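Local coordinates for protein probable oxidoreductase (Pseudomonas aeruginosa, PDB 4B7C) that is probably an NADP-dependent oxidoreductase of the medium-chain dehydrogenase/reductase family, combining a GroES-like domain with a Rossmann-fold cofactor domain, at residues P124-A129 against S305-I309; I41-Y47 against V79-S85; A137-L142 against V165-A170; P52-G56 against I250-N254. All blocks are in the same frame, centred on the assembly; numbering follows the deposited sequence.

Overall arrangement
Along the chain, interaction 2 closes before interactions 1 and 3 open, interaction 3 is nested within the loops closed by interactions 1 and 4, and interaction 4 crosses both 1 and 2. Interactions 1 and 2 have centres about 18 Å apart, reach the same mixed sheet and touch, Pro124 and Leu127 packing on Tyr47, and Tyr126 and Leu127 on Val79. Interaction 3, in the helices beside the parallel Rossmann sheet, is centred about 16 Å from interaction 1 and about 30 Å from interaction 2. Interaction 4, about 20 Å from interaction 1, links the GroES-like and Rossmann domains directly. The set thus runs from the GroES-like sheet to the cofactor domain.

Interaction 1: residues P124-A129 against S305-I309; sequences PRYLSA and SREDI
Arg125 meets Glu307 in a side-on salt bridge. Arg125 CB already faces Glu307 OE2. With CG anti to the backbone N (chi1 -171°), Arg125 CG passes 3.9 Å from Glu307 OE2. The chi2 bend sets Arg125 CD 3.9 Å from Ser305 CB, and the chi3 bend turns Arg125 NE to Glu307 OE2, to which it donates at 3.0 Å. At the tip, Arg125 NH2 reaches Glu307 OE1, also at 3.0 Å, on the syn lone pair. Both oxygens lie close to the guanidinium plane, yet the guanidinium and carboxylate planes are 34° apart, so the two-point grip is twisted.

The contact belongs to the junction of the two domains: 124-129 is a 3-10 turn and loop leading to helix 132-145, while 305-309 enters strand 307-311, which pairs in parallel with strand 331-335 in the sheet that also holds the GroES-like strands.

Ser128 OG donates to Glu307 OE2 from the anti side over a short 2.5 Å, and Ser305 OG, of the glutamate's own segment, donates to Glu307 OE2 at 2.7 Å. Three donors on one oxygen fix the rotation of the carboxylate and would be expected to favour its charged form. Nearby, Ala129 CB rests 3.6 Å from Ser305 CB, and the Pro124 ring crosses Ile309 at about a right angle, CG to CD1 3.9 Å.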
# COMPACT_ATOMS: atom_id res chain seq x y z
N PRO B 124 -19.03 -8.71 -28.75
CA PRO B 124 -18.84 -9.04 -27.35
C PRO B 124 -17.42 -8.83 -26.86
O PRO B 124 -17.22 -8.64 -25.67
CB PRO B 124 -19.16 -10.54 -27.29
CG PRO B 124 -20.00 -10.81 -28.47
CD PRO B 124 -19.46 -9.89 -29.52
N ARG B 125 -16.45 -8.84 -27.78
CA ARG B 125 -15.06 -8.62 -27.42
C ARG B 125 -14.79 -7.18 -26.93
O ARG B 125 -13.81 -6.92 -26.22
CB ARG B 125 -14.12 -8.96 -28.57
CG ARG B 125 -12.66 -8.93 -28.14
CD ARG B 125 -11.83 -10.06 -28.71
NE ARG B 125 -12.48 -11.37 -28.58
CZ ARG B 125 -12.42 -12.34 -29.48
NH1 ARG B 125 -11.77 -12.18 -30.63
NH2 ARG B 125 -13.04 -13.48 -29.24
N TYR B 126 -15.66 -6.27 -27.30
CA TYR B 126 -15.60 -4.89 -26.80
C TYR B 126 -16.10 -4.79 -25.34
O TYR B 126 -16.19 -3.70 -24.78
CB TYR B 126 -16.39 -3.94 -27.70
CG TYR B 126 -15.66 -3.67 -28.99
CD1 TYR B 126 -14.53 -2.88 -29.01
CD2 TYR B 126 -16.11 -4.21 -30.18
CE1 TYR B 126 -13.84 -2.63 -30.19
CE2 TYR B 126 -15.44 -3.97 -31.36
CZ TYR B 126 -14.30 -3.19 -31.37
OH TYR B 126 -13.67 -2.94 -32.58
N LEU B 127 -16.44 -5.94 -24.76
CA LEU B 127 -16.74 -6.04 -23.33
C LEU B 127 -15.68 -6.83 -22.59
O LEU B 127 -15.77 -6.98 -21.38
CB LEU B 127 -18.09 -6.71 -23.10
CG LEU B 127 -19.29 -5.95 -23.62
CD1 LEU B 127 -20.53 -6.79 -23.34
CD2 LEU B 127 -19.35 -4.59 -22.95
N SER B 128 -14.70 -7.36 -23.32
CA SER B 128 -13.67 -8.19 -22.72
C SER B 128 -12.30 -7.58 -22.96
O SER B 128 -11.98 -6.53 -22.41
CB SER B 128 -13.75 -9.65 -23.20
OG SER B 128 -13.59 -9.75 -24.59
N ALA B 129 -11.48 -8.21 -23.81
CA ALA B 129 -10.12 -7.75 -24.05
C ALA B 129 -10.07 -6.33 -24.62
O ALA B 129 -9.15 -5.55 -24.32
CB ALA B 129 -9.39 -8.72 -24.97
N SER B 305 -8.48 -13.95 -26.31
CA SER B 305 -9.63 -13.54 -25.51
C SER B 305 -10.79 -14.52 -25.61
O SER B 305 -11.29 -14.81 -26.69
CB SER B 305 -10.11 -12.15 -25.95
OG SER B 305 -11.12 -11.67 -25.08
N ARG B 306 -11.27 -14.98 -24.46
CA ARG B 306 -12.44 -15.86 -24.42
C ARG B 306 -13.65 -15.18 -23.77
O ARG B 306 -13.56 -14.63 -22.67
CB ARG B 306 -12.21 -17.23 -23.73
CG ARG B 306 -11.68 -17.18 -22.31
CD ARG B 306 -11.28 -18.57 -21.82
NE ARG B 306 -12.27 -19.61 -22.13
CZ ARG B 306 -12.39 -20.75 -21.45
NH1 ARG B 306 -11.60 -21.00 -20.42
NH2 ARG B 306 -13.33 -21.63 -21.81
N GLU B 307 -14.78 -15.28 -24.45
CA GLU B 307 -16.04 -14.80 -23.91
C GLU B 307 -17.02 -15.96 -23.71
O GLU B 307 -17.15 -16.84 -24.55
CB GLU B 307 -16.67 -13.75 -24.81
CG GLU B 307 -15.84 -12.48 -24.95
CD GLU B 307 -14.74 -12.60 -25.99
OE1 GLU B 307 -14.92 -13.37 -26.95
OE2 GLU B 307 -13.69 -11.95 -25.85
N ASP B 308 -17.68 -15.95 -22.56
CA ASP B 308 -18.75 -16.90 -22.26
C ASP B 308 -20.08 -16.19 -22.45
O ASP B 308 -20.50 -15.40 -21.60
CB ASP B 308 -18.61 -17.45 -20.83
CG ASP B 308 -19.66 -18.49 -20.48
OD1 ASP B 308 -20.20 -19.14 -21.41
OD2 ASP B 308 -19.94 -18.67 -19.27
N ILE B 309 -20.75 -16.49 -23.56
CA ILE B 309 -21.97 -15.79 -23.94
C ILE B 309 -23.23 -16.57 -23.59
O ILE B 309 -23.44 -17.69 -24.07
CB ILE B 309 -21.98 -15.46 -25.45
CG1 ILE B 309 -20.87 -14.46 -25.75
CG2 ILE B 309 -23.32 -14.85 -25.85
CD1 ILE B 309 -20.48 -14.42 -27.22

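Interaction 2: residues I41-Y47 against V79-S85; sequences ILVKNEY and VGKVLVS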
# COMPACT_ATOMS: atom_id res chain seq x y z
N ILE B 41 -29.05 10.05 -26.21
CA ILE B 41 -29.14 9.04 -27.27
C ILE B 41 -30.05 7.89 -26.84
O ILE B 41 -30.29 7.66 -25.65
CB ILE B 41 -27.77 8.49 -27.67
CG1 ILE B 41 -27.11 7.71 -26.53
CG2 ILE B 41 -26.87 9.63 -28.17
CD1 ILE B 41 -25.82 7.03 -26.95
N LEU B 42 -30.59 7.20 -27.84
CA LEU B 42 -31.36 5.96 -27.65
C LEU B 42 -30.57 4.82 -28.24
O LEU B 42 -30.24 4.82 -29.44
CB LEU B 42 -32.75 6.05 -28.31
CG LEU B 42 -33.52 4.72 -28.54
CD1 LEU B 42 -33.79 4.01 -27.23
CD2 LEU B 42 -34.82 4.89 -29.32
N VAL B 43 -30.26 3.84 -27.40
CA VAL B 43 -29.44 2.70 -27.78
C VAL B 43 -30.19 1.39 -27.61
O VAL B 43 -30.84 1.16 -26.58
CB VAL B 43 -28.14 2.61 -26.95
CG1 VAL B 43 -27.41 1.31 -27.26
CG2 VAL B 43 -27.23 3.80 -27.20
N LYS B 44 -30.14 0.53 -28.63
CA LYS B 44 -30.62 -0.84 -28.52
C LYS B 44 -29.50 -1.67 -27.91
O LYS B 44 -28.46 -1.85 -28.53
CB LYS B 44 -31.04 -1.43 -29.87
CG LYS B 44 -31.42 -2.91 -29.80
CD LYS B 44 -32.71 -3.15 -29.01
CE LYS B 44 -32.89 -4.60 -28.55
NZ LYS B 44 -32.29 -4.90 -27.20
N ASN B 45 -29.71 -2.15 -26.69
CA ASN B 45 -28.68 -2.93 -26.01
C ASN B 45 -28.55 -4.31 -26.65
O ASN B 45 -29.54 -5.00 -26.86
CB ASN B 45 -28.98 -3.04 -24.51
CG ASN B 45 -28.97 -1.70 -23.80
OD1 ASN B 45 -28.56 -0.67 -24.36
ND2 ASN B 45 -29.40 -1.70 -22.53
N GLU B 46 -27.32 -4.71 -26.94
CA GLU B 46 -27.07 -5.99 -27.62
C GLU B 46 -26.38 -7.01 -26.73
O GLU B 46 -26.78 -8.18 -26.69
CB GLU B 46 -26.25 -5.77 -28.89
CG GLU B 46 -27.03 -5.05 -30.01
CD GLU B 46 -26.80 -5.56 -31.43
OE1 GLU B 46 -25.87 -6.39 -31.66
OE2 GLU B 46 -27.60 -5.10 -32.31
N TYR B 47 -25.33 -6.57 -26.05
CA TYR B 47 -24.59 -7.40 -25.13
C TYR B 47 -24.29 -6.63 -23.84
O TYR B 47 -23.91 -5.46 -23.89
CB TYR B 47 -23.28 -7.87 -25.73
CG TYR B 47 -23.44 -8.76 -26.93
CD1 TYR B 47 -23.54 -10.14 -26.78
CD2 TYR B 47 -23.48 -8.22 -28.21
CE1 TYR B 47 -23.68 -10.96 -27.88
CE2 TYR B 47 -23.61 -9.03 -29.31
CZ TYR B 47 -23.72 -10.40 -29.15
OH TYR B 47 -23.85 -11.22 -30.23
N VAL B 79 -22.55 -3.16 -24.77
CA VAL B 79 -22.41 -2.68 -26.13
C VAL B 79 -23.76 -2.69 -26.80
O VAL B 79 -24.55 -3.63 -26.64
CB VAL B 79 -21.42 -3.49 -26.98
CG1 VAL B 79 -19.99 -3.03 -26.67
CG2 VAL B 79 -21.56 -4.97 -26.74
N GLY B 80 -24.02 -1.65 -27.55
CA GLY B 80 -25.31 -1.51 -28.23
C GLY B 80 -25.23 -0.64 -29.46
O GLY B 80 -24.22 0.01 -29.72
N LYS B 81 -26.35 -0.59 -30.17
CA LYS B 81 -26.46 0.18 -31.41
C LYS B 81 -27.28 1.44 -31.20
O LYS B 81 -28.39 1.38 -30.65
CB LYS B 81 -27.11 -0.66 -32.51
CG LYS B 81 -27.13 0.01 -33.87
CD LYS B 81 -27.99 -0.79 -34.85
CE LYS B 81 -27.75 -0.35 -36.29
NZ LYS B 81 -28.79 -0.96 -37.18
N VAL B 82 -26.74 2.56 -31.63
CA VAL B 82 -27.45 3.82 -31.54
C VAL B 82 -28.58 3.85 -32.57
O VAL B 82 -28.33 3.77 -33.77
CB VAL B 82 -26.53 5.05 -31.77
CG1 VAL B 82 -27.36 6.31 -31.71
CG2 VAL B 82 -25.38 5.09 -30.76
N LEU B 83 -29.81 3.98 -32.11
CA LEU B 83 -30.98 4.05 -32.98
C LEU B 83 -31.35 5.50 -33.29
O LEU B 83 -31.70 5.84 -34.42
CB LEU B 83 -32.18 3.36 -32.33
CG LEU B 83 -32.01 1.87 -32.02
CD1 LEU B 83 -33.36 1.35 -31.57
CD2 LEU B 83 -31.54 1.06 -33.23
N VAL B 84 -31.31 6.33 -32.25
CA VAL B 84 -31.60 7.76 -32.38
C VAL B 84 -30.59 8.54 -31.56
O VAL B 84 -30.37 8.22 -30.39
CB VAL B 84 -33.00 8.16 -31.84
CG1 VAL B 84 -33.14 9.67 -31.85
CG2 VAL B 84 -34.11 7.48 -32.64
N SER B 85 -30.04 9.58 -32.16
CA SER B 85 -29.14 10.49 -31.46
C SER B 85 -29.59 11.94 -31.52
O SER B 85 -29.91 12.47 -32.59
CB SER B 85 -27.73 10.42 -32.01
OG SER B 85 -26.91 11.40 -31.37
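The Tyr47 ring approaches Val79 obliquely: Tyr47 CB lies 3.5 Å from Val79 CG2, and ring atom CD2 comes within 4.1 Å of the same methyl. The ring continues away from Val79 toward Pro124 and strand 331-335. The Asn45 amide turns to other partners, ND2 donating to Gln103 O and Leu100 O, while the Tyr105 ring, outside the pair, makes a cation-pi contact with Lys44.

These residues lie on an antiparallel strand pair in the curled sheet of the GroES-like domain, strands 41-47 and 79-82 running at 136° between their N-to-C directions. Two classic beta bulges interrupt the register. At one, Glu46 and Tyr47 face Val79, whose carbonyl O accepts from both their N atoms, at 3.0 Å from Glu46 N and 3.1 Å from Tyr47 N. At the other, Leu83 and Val84 face Leu42; Leu42 O takes a 2.8 Å bond from Leu83 N and a weak one from Val84 N. Regular pairing survives between them, Lys44 and Lys81 exchanging backbone bonds. On the face carrying Ile41, Val43 and Val82, Val43 CG1 packs 3.6 Å from Gly80 CA; on the other, Lys44 curls back, bent at chi2 and chi4, and NZ donates to Asn45 O and to Asp104 O.

Interaction 3: residues A137-L142 against V165-A170; sequences AYFALL and VAGQIA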
# COMPACT_ATOMS: atom_id res chain seq x y z
N ALA B 137 -6.73 -4.59 -17.12
CA ALA B 137 -5.49 -5.38 -17.15
C ALA B 137 -4.36 -4.55 -17.71
O ALA B 137 -3.27 -4.49 -17.15
CB ALA B 137 -5.67 -6.66 -17.98
N TYR B 138 -4.62 -3.92 -18.85
CA TYR B 138 -3.62 -3.16 -19.58
C TYR B 138 -3.04 -2.02 -18.74
O TYR B 138 -1.82 -1.94 -18.54
CB TYR B 138 -4.25 -2.60 -20.85
CG TYR B 138 -3.30 -1.90 -21.78
CD1 TYR B 138 -2.63 -2.60 -22.78
CD2 TYR B 138 -3.10 -0.52 -21.70
CE1 TYR B 138 -1.76 -1.95 -23.64
CE2 TYR B 138 -2.24 0.14 -22.56
CZ TYR B 138 -1.57 -0.59 -23.53
OH TYR B 138 -0.72 0.05 -24.40
N PHE B 139 -3.91 -1.16 -18.24
CA PHE B 139 -3.44 0.03 -17.51
C PHE B 139 -2.95 -0.31 -16.10
O PHE B 139 -1.94 0.22 -15.66
CB PHE B 139 -4.49 1.14 -17.52
CG PHE B 139 -4.66 1.76 -18.87
CD1 PHE B 139 -3.65 2.52 -19.42
CD2 PHE B 139 -5.81 1.55 -19.61
CE1 PHE B 139 -3.78 3.06 -20.69
CE2 PHE B 139 -5.94 2.08 -20.89
CZ PHE B 139 -4.93 2.84 -21.42
N ALA B 140 -3.65 -1.19 -15.41
CA ALA B 140 -3.25 -1.60 -14.05
C ALA B 140 -1.87 -2.24 -14.06
O ALA B 140 -0.99 -1.86 -13.29
CB ALA B 140 -4.29 -2.52 -13.45
N LEU B 141 -1.66 -3.19 -14.97
CA LEU B 141 -0.36 -3.86 -15.06
C LEU B 141 0.74 -2.91 -15.48
O LEU B 141 1.75 -2.79 -14.80
CB LEU B 141 -0.39 -5.06 -16.03
CG LEU B 141 0.95 -5.80 -16.15
CD1 LEU B 141 1.28 -6.48 -14.82
CD2 LEU B 141 0.95 -6.82 -17.29
N LEU B 142 0.54 -2.24 -16.60
CA LEU B 142 1.60 -1.45 -17.21
C LEU B 142 1.88 -0.11 -16.54
O LEU B 142 3.04 0.30 -16.41
CB LEU B 142 1.32 -1.24 -18.70
CG LEU B 142 1.19 -2.52 -19.55
CD1 LEU B 142 0.85 -2.17 -21.00
CD2 LEU B 142 2.46 -3.36 -19.46
N VAL B 165 -6.03 -11.73 -19.16
CA VAL B 165 -5.41 -10.75 -20.06
C VAL B 165 -4.11 -10.18 -19.48
O VAL B 165 -3.10 -10.08 -20.17
CB VAL B 165 -6.37 -9.59 -20.39
CG1 VAL B 165 -5.63 -8.49 -21.16
CG2 VAL B 165 -7.56 -10.12 -21.18
N ALA B 166 -4.14 -9.82 -18.20
CA ALA B 166 -2.97 -9.26 -17.52
C ALA B 166 -1.75 -10.20 -17.61
O ALA B 166 -0.64 -9.76 -17.91
CB ALA B 166 -3.30 -8.96 -16.04
N GLY B 167 -1.97 -11.48 -17.37
CA GLY B 167 -0.91 -12.48 -17.44
C GLY B 167 -0.28 -12.61 -18.82
O GLY B 167 0.92 -12.76 -18.96
N GLN B 168 -1.11 -12.50 -19.85
CA GLN B 168 -0.63 -12.57 -21.23
C GLN B 168 0.18 -11.34 -21.60
O GLN B 168 1.22 -11.43 -22.26
CB GLN B 168 -1.80 -12.74 -22.20
CG GLN B 168 -2.52 -14.08 -22.06
CD GLN B 168 -3.68 -14.24 -23.03
OE1 GLN B 168 -3.48 -14.53 -24.20
NE2 GLN B 168 -4.91 -14.06 -22.54
N ILE B 169 -0.29 -10.18 -21.16
CA ILE B 169 0.48 -8.94 -21.37
C ILE B 169 1.85 -9.07 -20.69
O ILE B 169 2.88 -8.72 -21.28
CB ILE B 169 -0.26 -7.70 -20.84
CG1 ILE B 169 -1.55 -7.46 -21.63
CG2 ILE B 169 0.63 -6.46 -20.98
CD1 ILE B 169 -2.42 -6.36 -21.07
N ALA B 170 1.85 -9.56 -19.46
CA ALA B 170 3.09 -9.75 -18.70
C ALA B 170 4.07 -10.67 -19.42
O ALA B 170 5.28 -10.40 -19.47
CB ALA B 170 2.77 -10.30 -17.32
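Ile169 provides the principal apolar contact, a knob in the hole formed by Ala137, Tyr138, Leu141 and Leu142. Its two branches divide the work: CD1 lies 3.7 Å from Tyr138 CA and reaches the Tyr138 ring obliquely, while CG2 meets Leu141 CD2 at 3.7 Å and Leu142 CD2 at 3.9 Å. Alanine packing brings the backbones together at the other end. Ala137 CB sits 3.7 Å from Val165 CG1 and 3.8 Å from Ala166 CB, and the Ala137 and Ala166 CA atoms are 4.6 Å apart.

Side chain also meets backbone. Leu141, with CG anti to its N (chi1 -180°), extends CD2 to within 3.4 Å of Ala166 O and 3.6 Å of Ala170 N. The helix segments cross at -53°. Helix 161-172 follows strand 152-155, the position that, as in other Rossmann folds, is taken by the helix next to the dinucleotide, probably NADP here. Phe223 of strand 219-224 packs on both Leu141 and Ala166.

One polar end is engaged outside this pair: Tyr138 OH bonds Glu293 OE1 on helix 287-299. With aliphatic carbons making most of a buried interface, and no hydrogen bond found between the two helix segments, the crossing rests on fit of shape and exclusion of water.

Interaction 4: residues P52-G56 against I250-N254; sequences PAMRG and ISQYN
The closest CA atoms across the contact, those of Arg55 and Tyr253, are 6.0 Å apart, so side chains bridge the gap between the start of helix 53-58 and an irregular loop after strand 242-246. The contact joins the GroES-like and Rossmann domains of this medium-chain fold. Tyr253 is the largest contributor. Pro52 O lies over the centre of one face of its ring, 3.5 Å above the plane, while also accepting the backbone bond from Arg55 N. Gly56 N approaches obliquely, 3.7 Å from Tyr253 CD1. Beside the ring, Pro52 CB packs 3.8 Å from Ile250 CG1.

The Arg55 and Tyr253 side chains lie alongside one another, pointing opposite ways, their CB atoms 3.7 Å apart. With chi1 at -156° and a bend at chi2, the arginine brings NE to Asn254 OD1 at 2.9 Å; the N-H...O angle of 128° makes this bond weak, although OD1 is near the guanidinium plane. Tyr253 O lies over one guanidinium face. Firmer anchoring comes from outside: NH1 bonds Asn59 OD1 and NH2 bonds Gly19 O. At the far end of the tyrosine, a water donates to Ala53 O at 2.7 Å and makes a weak, 3.5 Å link to Tyr253 OH.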
# COMPACT_ATOMS: atom_id res chain seq x y z
N PRO B 52 -18.02 -9.15 -11.52
CA PRO B 52 -18.07 -9.27 -10.04
C PRO B 52 -18.29 -7.94 -9.33
O PRO B 52 -18.90 -7.91 -8.26
CB PRO B 52 -16.69 -9.85 -9.69
CG PRO B 52 -16.27 -10.58 -10.93
CD PRO B 52 -16.78 -9.74 -12.06
N ALA B 53 -17.78 -6.86 -9.92
CA ALA B 53 -17.98 -5.50 -9.37
C ALA B 53 -19.45 -5.17 -9.17
O ALA B 53 -19.79 -4.30 -8.36
CB ALA B 53 -17.30 -4.45 -10.24
N MET B 54 -20.33 -5.86 -9.89
CA MET B 54 -21.78 -5.67 -9.74
C MET B 54 -22.27 -5.90 -8.31
O MET B 54 -23.23 -5.28 -7.84
CB MET B 54 -22.55 -6.61 -10.66
CG MET B 54 -22.62 -6.12 -12.09
SD MET B 54 -23.35 -7.30 -13.21
CE MET B 54 -24.19 -6.28 -14.42
N ARG B 55 -21.59 -6.80 -7.61
CA ARG B 55 -21.92 -7.07 -6.20
C ARG B 55 -21.70 -5.82 -5.32
O ARG B 55 -22.55 -5.43 -4.49
CB ARG B 55 -21.12 -8.30 -5.74
CG ARG B 55 -21.74 -9.05 -4.55
CD ARG B 55 -23.22 -9.20 -4.49
NE ARG B 55 -23.66 -9.40 -3.11
CZ ARG B 55 -23.94 -8.46 -2.21
NH1 ARG B 55 -23.84 -7.16 -2.50
NH2 ARG B 55 -24.33 -8.83 -0.99
N GLY B 56 -20.59 -5.13 -5.56
CA GLY B 56 -20.30 -3.88 -4.86
C GLY B 56 -21.31 -2.79 -5.20
O GLY B 56 -21.69 -1.99 -4.33
N ILE B 250 -12.71 -10.05 -5.05
CA ILE B 250 -13.88 -10.90 -5.32
C ILE B 250 -14.23 -11.80 -4.13
O ILE B 250 -15.40 -12.07 -3.86
CB ILE B 250 -13.63 -11.83 -6.54
CG1 ILE B 250 -13.53 -11.05 -7.85
CG2 ILE B 250 -14.76 -12.84 -6.69
CD1 ILE B 250 -12.83 -11.78 -8.97
N SER B 251 -13.19 -12.27 -3.44
CA SER B 251 -13.35 -13.17 -2.29
C SER B 251 -14.04 -12.50 -1.11
O SER B 251 -14.39 -13.16 -0.13
CB SER B 251 -11.98 -13.72 -1.88
OG SER B 251 -11.17 -12.69 -1.34
N GLN B 252 -14.21 -11.18 -1.21
CA GLN B 252 -14.89 -10.32 -0.25
C GLN B 252 -16.31 -9.91 -0.65
O GLN B 252 -17.04 -9.41 0.19
CB GLN B 252 -14.03 -9.06 -0.05
CG GLN B 252 -12.60 -9.41 0.33
CD GLN B 252 -12.51 -10.26 1.60
OE1 GLN B 252 -13.21 -10.00 2.58
NE2 GLN B 252 -11.67 -11.28 1.57
N TYR B 253 -16.72 -10.12 -1.91
CA TYR B 253 -17.95 -9.44 -2.40
C TYR B 253 -19.23 -9.95 -1.70
O TYR B 253 -20.06 -9.16 -1.21
CB TYR B 253 -18.13 -9.48 -3.94
CG TYR B 253 -17.40 -8.38 -4.73
CD1 TYR B 253 -17.65 -7.03 -4.48
CD2 TYR B 253 -16.48 -8.69 -5.73
CE1 TYR B 253 -16.98 -6.03 -5.18
CE2 TYR B 253 -15.81 -7.70 -6.44
CZ TYR B 253 -16.06 -6.37 -6.16
OH TYR B 253 -15.38 -5.39 -6.85
N ASN B 254 -19.37 -11.28 -1.65
CA ASN B 254 -20.55 -11.91 -1.05
C ASN B 254 -20.32 -12.35 0.39
O ASN B 254 -21.10 -13.13 0.94
CB ASN B 254 -20.97 -13.12 -1.89
CG ASN B 254 -21.50 -12.72 -3.25
OD1 ASN B 254 -22.56 -12.10 -3.37
ND2 ASN B 254 -20.76 -13.08 -4.29
O HOH W 1 -17.88 -3.01 -6.93